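PDB 3EHN: SusD homolog, which probably captures glycans at the bacterial cell surface as an outer-membrane lipoprotein of the SusD family, and holds an amino sugar and a galactose here. Local coordinates for residues A[269-274]-A[328-333]; A[461-466]-A[527-532]. All coordinates share one frame; numbering follows the deposited sequence.

How the contacts relate
A lipoprotein of this family illustrates how loops far apart in sequence are fastened onto a helical body, and the two contacts do so in series: contact 1 (269-274 with 328-333) closes before contact 2 (461-466 with 527-532) opens. Their centres lie 22 Å apart. Helix 274-282 connects them, since it begins where segment 269-274 ends and takes Leu464 and Met465 of contact 2 against its first turn. Contact 1 is next to the bound sugar and contains strand 270-272, which pairs antiparallel with strand 67-69. Contact 2 is a loop-to-loop join involving the C-terminal tail. The helix that follows contact 1 thus carries loop 461-466, which in turn packs on the tail.

Contact 1: residues A[269-274]-A[328-333]; sequences ETRMGA and ASRPKV. With NDG (2-acetamido-2-deoxy-alpha-D-glucopyranose), chain C.
Arg271 lies along Ala328, Ser329 and Arg330. Its CB lies 3.4 Å from Ser329 O; CG, anti to the carbonyl carbon (chi1 -65°), passes the methyl of Ala328; and CD, after a bend at chi2, returns to Ser329 O. NE is hydrogen-bonded to Ala325 O beyond the segment. At the tip the guanidinium lies flat on that of Arg330, centres 4.0 Å apart and planes at 21°, the two chains running side by side in the same direction. NH1 is hydrogen-bonded to Thr270 O at 2.7 Å, tilted from the guanidinium plane, and also to Val264 O. Three carbonyl oxygens thus grip NE and NH1 of Arg271, which probably eases the stacking of two like charges. The backbone adds a hydrogen bond from Met272 N to Ser329 O, 2.9 Å and fairly straight at 165°, while the Met272 methyl CE rests on Ser329 CB. At the other end of the segment, Glu269 OE2 accepts a hydrogen bond from O1 of the bound N-acetylglucosamine, and Trp73 NE1 also binds this sugar. The arrangement is a stacked arginine pair joining loop 328-333 to a short strand that starts right after the sugar-binding Glu269, beside a glycan site of a SusD-like protein.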
loop_
_atom_site.group_PDB
_atom_site.type_symbol
_atom_site.label_atom_id
_atom_site.label_comp_id
_atom_site.label_asym_id
_atom_site.label_seq_id
_atom_site.Cartn_x
_atom_site.Cartn_y
_atom_site.Cartn_z
ATOM N N GLU A 269 8.470 17.573 -5.749
ATOM C CA GLU A 269 9.063 16.341 -6.258
ATOM C C GLU A 269 8.064 15.223 -6.600
ATOM O O GLU A 269 8.354 14.371 -7.435
ATOM C CB GLU A 269 10.083 15.806 -5.258
ATOM C CG GLU A 269 11.054 16.836 -4.724
ATOM C CD GLU A 269 12.110 16.206 -3.836
ATOM O OE1 GLU A 269 11.738 15.507 -2.868
ATOM O OE2 GLU A 269 13.316 16.404 -4.108
ATOM N N THR A 270 6.900 15.213 -5.963
ATOM C CA THR A 270 5.915 14.174 -6.244
ATOM C C THR A 270 4.867 14.619 -7.265
ATOM O O THR A 270 4.188 15.625 -7.083
ATOM C CB THR A 270 5.234 13.712 -4.940
ATOM O OG1 THR A 270 6.240 13.235 -4.052
ATOM C CG2 THR A 270 4.246 12.582 -5.190
ATOM N N ARG A 271 4.743 13.863 -8.347
ATOM C CA ARG A 271 3.787 14.195 -9.392
ATOM C C ARG A 271 3.008 12.953 -9.751
ATOM O O ARG A 271 3.319 11.864 -9.261
ATOM C CB ARG A 271 4.519 14.724 -10.635
ATOM C CG ARG A 271 5.251 16.029 -10.420
ATOM C CD ARG A 271 4.274 17.123 -10.047
ATOM N NE ARG A 271 4.950 18.360 -9.669
ATOM C CZ ARG A 271 4.955 18.870 -8.442
ATOM N NH1 ARG A 271 4.319 18.251 -7.465
ATOM N NH2 ARG A 271 5.600 19.999 -8.193
ATOM N N MET A 272 1.993 13.123 -10.597
ATOM C CA MET A 272 1.166 12.007 -11.057
ATOM C C MET A 272 2.066 10.991 -11.797
ATOM O O MET A 272 2.954 11.379 -12.569
ATOM C CB MET A 272 0.067 12.542 -11.981
ATOM C CG MET A 272 -0.841 11.492 -12.566
ATOM S SD MET A 272 -2.114 12.217 -13.656
ATOM C CE MET A 272 -1.136 12.767 -15.031
ATOM N N GLY A 273 1.852 9.698 -11.534
ATOM C CA GLY A 273 2.646 8.652 -12.167
ATOM C C GLY A 273 2.184 8.279 -13.570
ATOM O O GLY A 273 0.994 8.347 -13.885
ATOM N N ALA A 274 3.121 7.875 -14.419
ATOM C CA ALA A 274 2.792 7.504 -15.787
ATOM C C ALA A 274 1.898 6.270 -15.878
ATOM O O ALA A 274 1.041 6.176 -16.753
ATOM C CB ALA A 274 4.066 7.277 -16.562
ATOM N N ALA A 328 3.874 19.556 -13.744
ATOM C CA ALA A 328 3.175 18.376 -14.235
ATOM C C ALA A 328 1.978 18.205 -13.303
ATOM O O ALA A 328 1.836 18.958 -12.336
ATOM C CB ALA A 328 4.081 17.162 -14.158
ATOM N N SER A 329 1.117 17.231 -13.575
ATOM C CA SER A 329 -0.050 17.025 -12.717
ATOM C C SER A 329 0.333 16.607 -11.295
ATOM O O SER A 329 1.294 15.860 -11.090
ATOM C CB SER A 329 -0.976 15.967 -13.321
ATOM O OG SER A 329 -1.449 16.374 -14.594
ATOM N N ARG A 330 -0.422 17.096 -10.317
ATOM C CA ARG A 330 -0.165 16.755 -8.924
ATOM C C ARG A 330 -1.362 16.035 -8.329
ATOM O O ARG A 330 -2.500 16.243 -8.750
ATOM C CB ARG A 330 0.077 18.005 -8.074
ATOM C CG ARG A 330 0.851 19.096 -8.757
ATOM C CD ARG A 330 1.356 20.127 -7.762
ATOM N NE ARG A 330 2.000 21.229 -8.468
ATOM C CZ ARG A 330 2.749 22.160 -7.892
ATOM N NH1 ARG A 330 2.966 22.131 -6.582
ATOM N NH2 ARG A 330 3.270 23.129 -8.635
ATOM N N PRO A 331 -1.120 15.156 -7.353
ATOM C CA PRO A 331 -2.266 14.477 -6.765
ATOM C C PRO A 331 -3.035 15.550 -5.998
ATOM O O PRO A 331 -2.413 16.397 -5.360
ATOM C CB PRO A 331 -1.609 13.448 -5.844
ATOM C CG PRO A 331 -0.355 14.087 -5.457
ATOM C CD PRO A 331 0.134 14.677 -6.755
ATOM N N LYS A 332 -4.363 15.555 -6.081
ATOM C CA LYS A 332 -5.146 16.550 -5.349
ATOM C C LYS A 332 -5.043 16.244 -3.864
ATOM O O LYS A 332 -5.355 15.144 -3.436
ATOM C CB LYS A 332 -6.619 16.521 -5.778
ATOM C CG LYS A 332 -6.839 17.129 -7.130
ATOM C CD LYS A 332 -8.294 17.237 -7.524
ATOM C CE LYS A 332 -8.377 17.820 -8.935
ATOM N NZ LYS A 332 -9.759 18.002 -9.443
ATOM N N VAL A 333 -4.607 17.205 -3.064
ATOM C CA VAL A 333 -4.486 16.936 -1.645
ATOM C C VAL A 333 -4.225 18.196 -0.840
ATOM O O VAL A 333 -3.590 19.127 -1.320
ATOM C CB VAL A 333 -3.335 15.922 -1.389
ATOM C CG1 VAL A 333 -2.040 16.486 -1.899
ATOM C CG2 VAL A 333 -3.211 15.603 0.092
HETATM C C1 NDG C . 14.103 16.197 -0.642
HETATM C C2 NDG C . 14.714 15.396 0.515
HETATM C C3 NDG C . 13.991 15.941 1.784
HETATM C C4 NDG C . 14.330 17.409 1.959
HETATM C C5 NDG C . 13.900 18.225 0.670
HETATM C C6 NDG C . 14.115 19.760 0.847
HETATM C C7 NDG C . 15.019 12.905 0.600
HETATM C C8 NDG C . 14.931 12.256 1.987
HETATM O O5 NDG C . 14.287 17.639 -0.590
HETATM O O3 NDG C . 14.302 15.301 3.015
HETATM O O4 NDG C . 13.750 18.142 3.130
HETATM O O6 NDG C . 14.007 20.348 -0.454
HETATM O O7 NDG C . 15.844 12.514 -0.210
HETATM N N2 NDG C . 14.437 14.075 0.350
HETATM O O1 NDG C . 14.482 15.841 -1.955
#

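Contact 2: residues A[461-466]-A[527-532]; sequences FPYLMK and PKQPNQ
Phe461 meets Pro527 at the far end of its ring: CZ comes within 3.8 Å of Pro527 CG and CE1 within 3.9 Å of Pro527 CB, in an apolar contact where the two side chains cross at about a right angle. On its own segment, the edge of this ring faces Tyr463 CZ in plane. A cis peptide bond precedes Pro462, which packs on helix 429-445 through Thr439 and Tyr442. Tyr463 then gives the largest single share of the contact. With CG anti to the carbonyl carbon (chi1 -62°), its ring is laid beneath the side chain of Gln529, whose CB sits over one face, 3.7 Å from the centroid and 19° off the normal, in a CH-pi contact. The nearest ring atom is CG, 3.5 Å from Gln529 CB, and CE1 runs under the backbone N of Gln529. In this SusD-like fold the pairing ties the loop that follows helix 449-459 to the C-terminal tail, neither partner being helix or strand. Beyond CB the Gln529 chain is extended, bringing its amide past Tyr463 CB with the amide plane 25° from the ring. Arg484 NH1 is hydrogen-bonded to OE1 of that amide and NE2 to Ile413 O, so both ends of the group are fixed. At Leu464 the carbonyl O comes 3.7 Å from Gln529 OE1, while the side chain points away from the tail and touches Val485 and Thr275.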
loop_
_atom_site.group_PDB
_atom_site.type_symbol
_atom_site.label_atom_id
_atom_site.label_comp_id
_atom_site.label_asym_id
_atom_site.label_seq_id
_atom_site.Cartn_x
_atom_site.Cartn_y
_atom_site.Cartn_z
ATOM N N PHE A 461 0.119 -8.124 -11.608
ATOM C CA PHE A 461 -0.823 -7.165 -12.173
ATOM C C PHE A 461 -0.954 -5.922 -11.289
ATOM O O PHE A 461 -0.709 -5.968 -10.085
ATOM C CB PHE A 461 -2.198 -7.812 -12.339
ATOM C CG PHE A 461 -2.205 -9.040 -13.212
ATOM C CD1 PHE A 461 -1.656 -9.013 -14.488
ATOM C CD2 PHE A 461 -2.847 -10.202 -12.783
ATOM C CE1 PHE A 461 -1.754 -10.118 -15.327
ATOM C CE2 PHE A 461 -2.953 -11.314 -13.609
ATOM C CZ PHE A 461 -2.407 -11.275 -14.888
ATOM N N PRO A 462 -1.316 -4.785 -11.889
ATOM C CA PRO A 462 -1.588 -4.637 -13.316
ATOM C C PRO A 462 -0.261 -4.362 -14.008
ATOM O O PRO A 462 0.706 -4.014 -13.349
ATOM C CB PRO A 462 -2.531 -3.437 -13.346
ATOM C CG PRO A 462 -1.928 -2.567 -12.312
ATOM C CD PRO A 462 -1.620 -3.535 -11.172
ATOM N N TYR A 463 -0.196 -4.521 -15.323
ATOM C CA TYR A 463 1.059 -4.253 -16.008
ATOM C C TYR A 463 1.485 -2.813 -15.716
ATOM O O TYR A 463 0.654 -1.902 -15.669
ATOM C CB TYR A 463 0.929 -4.482 -17.516
ATOM C CG TYR A 463 0.578 -5.902 -17.883
ATOM C CD1 TYR A 463 1.042 -6.981 -17.128
ATOM C CD2 TYR A 463 -0.226 -6.168 -18.976
ATOM C CE1 TYR A 463 0.701 -8.290 -17.458
ATOM C CE2 TYR A 463 -0.569 -7.460 -19.317
ATOM C CZ TYR A 463 -0.108 -8.518 -18.559
ATOM O OH TYR A 463 -0.477 -9.795 -18.923
ATOM N N LEU A 464 2.784 -2.621 -15.511
ATOM C CA LEU A 464 3.320 -1.306 -15.198
ATOM C C LEU A 464 4.208 -0.732 -16.301
ATOM O O LEU A 464 4.702 -1.460 -17.162
ATOM C CB LEU A 464 4.142 -1.387 -13.911
ATOM C CG LEU A 464 3.543 -2.144 -12.729
ATOM C CD1 LEU A 464 4.646 -2.437 -11.715
ATOM C CD2 LEU A 464 2.405 -1.334 -12.123
ATOM N N MET A 465 4.409 0.584 -16.257
ATOM C CA MET A 465 5.274 1.266 -17.209
ATOM C C MET A 465 6.672 0.987 -16.688
ATOM O O MET A 465 6.920 1.122 -15.493
ATOM C CB MET A 465 5.011 2.771 -17.180
ATOM C CG MET A 465 3.600 3.173 -17.569
ATOM S SD MET A 465 3.567 3.838 -19.217
ATOM C CE MET A 465 2.248 5.032 -19.124
ATOM N N LYS A 466 7.577 0.587 -17.577
ATOM C CA LYS A 466 8.968 0.277 -17.201
ATOM C C LYS A 466 9.667 1.492 -16.588
ATOM O O LYS A 466 9.315 2.635 -16.867
ATOM C CB LYS A 466 9.764 -0.181 -18.440
ATOM C CG LYS A 466 10.112 0.950 -19.411
ATOM C CD LYS A 466 10.864 0.462 -20.643
ATOM C CE LYS A 466 12.033 1.405 -21.026
ATOM N NZ LYS A 466 11.648 2.790 -21.453
ATOM N N PRO A 527 2.757 -13.578 -14.286
ATOM C CA PRO A 527 2.622 -13.017 -15.635
ATOM C C PRO A 527 3.532 -11.819 -15.892
ATOM O O PRO A 527 3.949 -11.136 -14.964
ATOM C CB PRO A 527 1.150 -12.634 -15.695
ATOM C CG PRO A 527 0.509 -13.702 -14.868
ATOM C CD PRO A 527 1.433 -13.775 -13.673
ATOM N N LYS A 528 3.846 -11.582 -17.161
ATOM C CA LYS A 528 4.691 -10.457 -17.563
ATOM C C LYS A 528 4.113 -9.849 -18.832
ATOM O O LYS A 528 3.703 -10.565 -19.747
ATOM C CB LYS A 528 6.136 -10.921 -17.793
ATOM C CG LYS A 528 6.826 -11.316 -16.502
ATOM C CD LYS A 528 7.704 -12.550 -16.650
ATOM C CE LYS A 528 9.061 -12.226 -17.244
ATOM N NZ LYS A 528 9.907 -13.453 -17.343
ATOM N N GLN A 529 4.053 -8.526 -18.887
ATOM C CA GLN A 529 3.509 -7.876 -20.065
ATOM C C GLN A 529 4.400 -8.171 -21.267
ATOM O O GLN A 529 5.613 -8.316 -21.132
ATOM C CB GLN A 529 3.407 -6.368 -19.828
ATOM C CG GLN A 529 2.945 -5.561 -21.034
ATOM C CD GLN A 529 2.835 -4.079 -20.731
ATOM O OE1 GLN A 529 3.675 -3.518 -20.028
ATOM N NE2 GLN A 529 1.809 -3.435 -21.272
ATOM N N PRO A 530 3.800 -8.316 -22.454
ATOM C CA PRO A 530 4.576 -8.589 -23.664
ATOM C C PRO A 530 5.141 -7.259 -24.144
ATOM O O PRO A 530 4.414 -6.269 -24.168
ATOM C CB PRO A 530 3.524 -9.123 -24.640
ATOM C CG PRO A 530 2.415 -9.605 -23.757
ATOM C CD PRO A 530 2.369 -8.560 -22.691
ATOM N N ASN A 531 6.415 -7.218 -24.525
ATOM C CA ASN A 531 7.000 -5.964 -25.004
ATOM C C ASN A 531 6.727 -5.764 -26.488
ATOM O O ASN A 531 6.732 -4.641 -26.987
ATOM C CB ASN A 531 8.506 -5.948 -24.765
ATOM C CG ASN A 531 8.862 -6.288 -23.341
ATOM O OD1 ASN A 531 8.339 -5.692 -22.396
ATOM N ND2 ASN A 531 9.756 -7.256 -23.173
ATOM N N GLN A 532 6.490 -6.870 -27.180
ATOM C CA GLN A 532 6.228 -6.848 -28.610
ATOM C C GLN A 532 7.536 -6.718 -29.379
ATOM O O GLN A 532 8.611 -6.982 -28.797
ATOM C CB GLN A 532 5.296 -5.690 -28.955
ATOM C CG GLN A 532 4.114 -6.088 -29.811
ATOM C CD GLN A 532 3.479 -7.384 -29.346
ATOM O OE1 GLN A 532 3.508 -7.710 -28.153
ATOM N NE2 GLN A 532 2.887 -8.129 -30.284
ATOM O OXT GLN A 532 7.469 -6.358 -30.563
#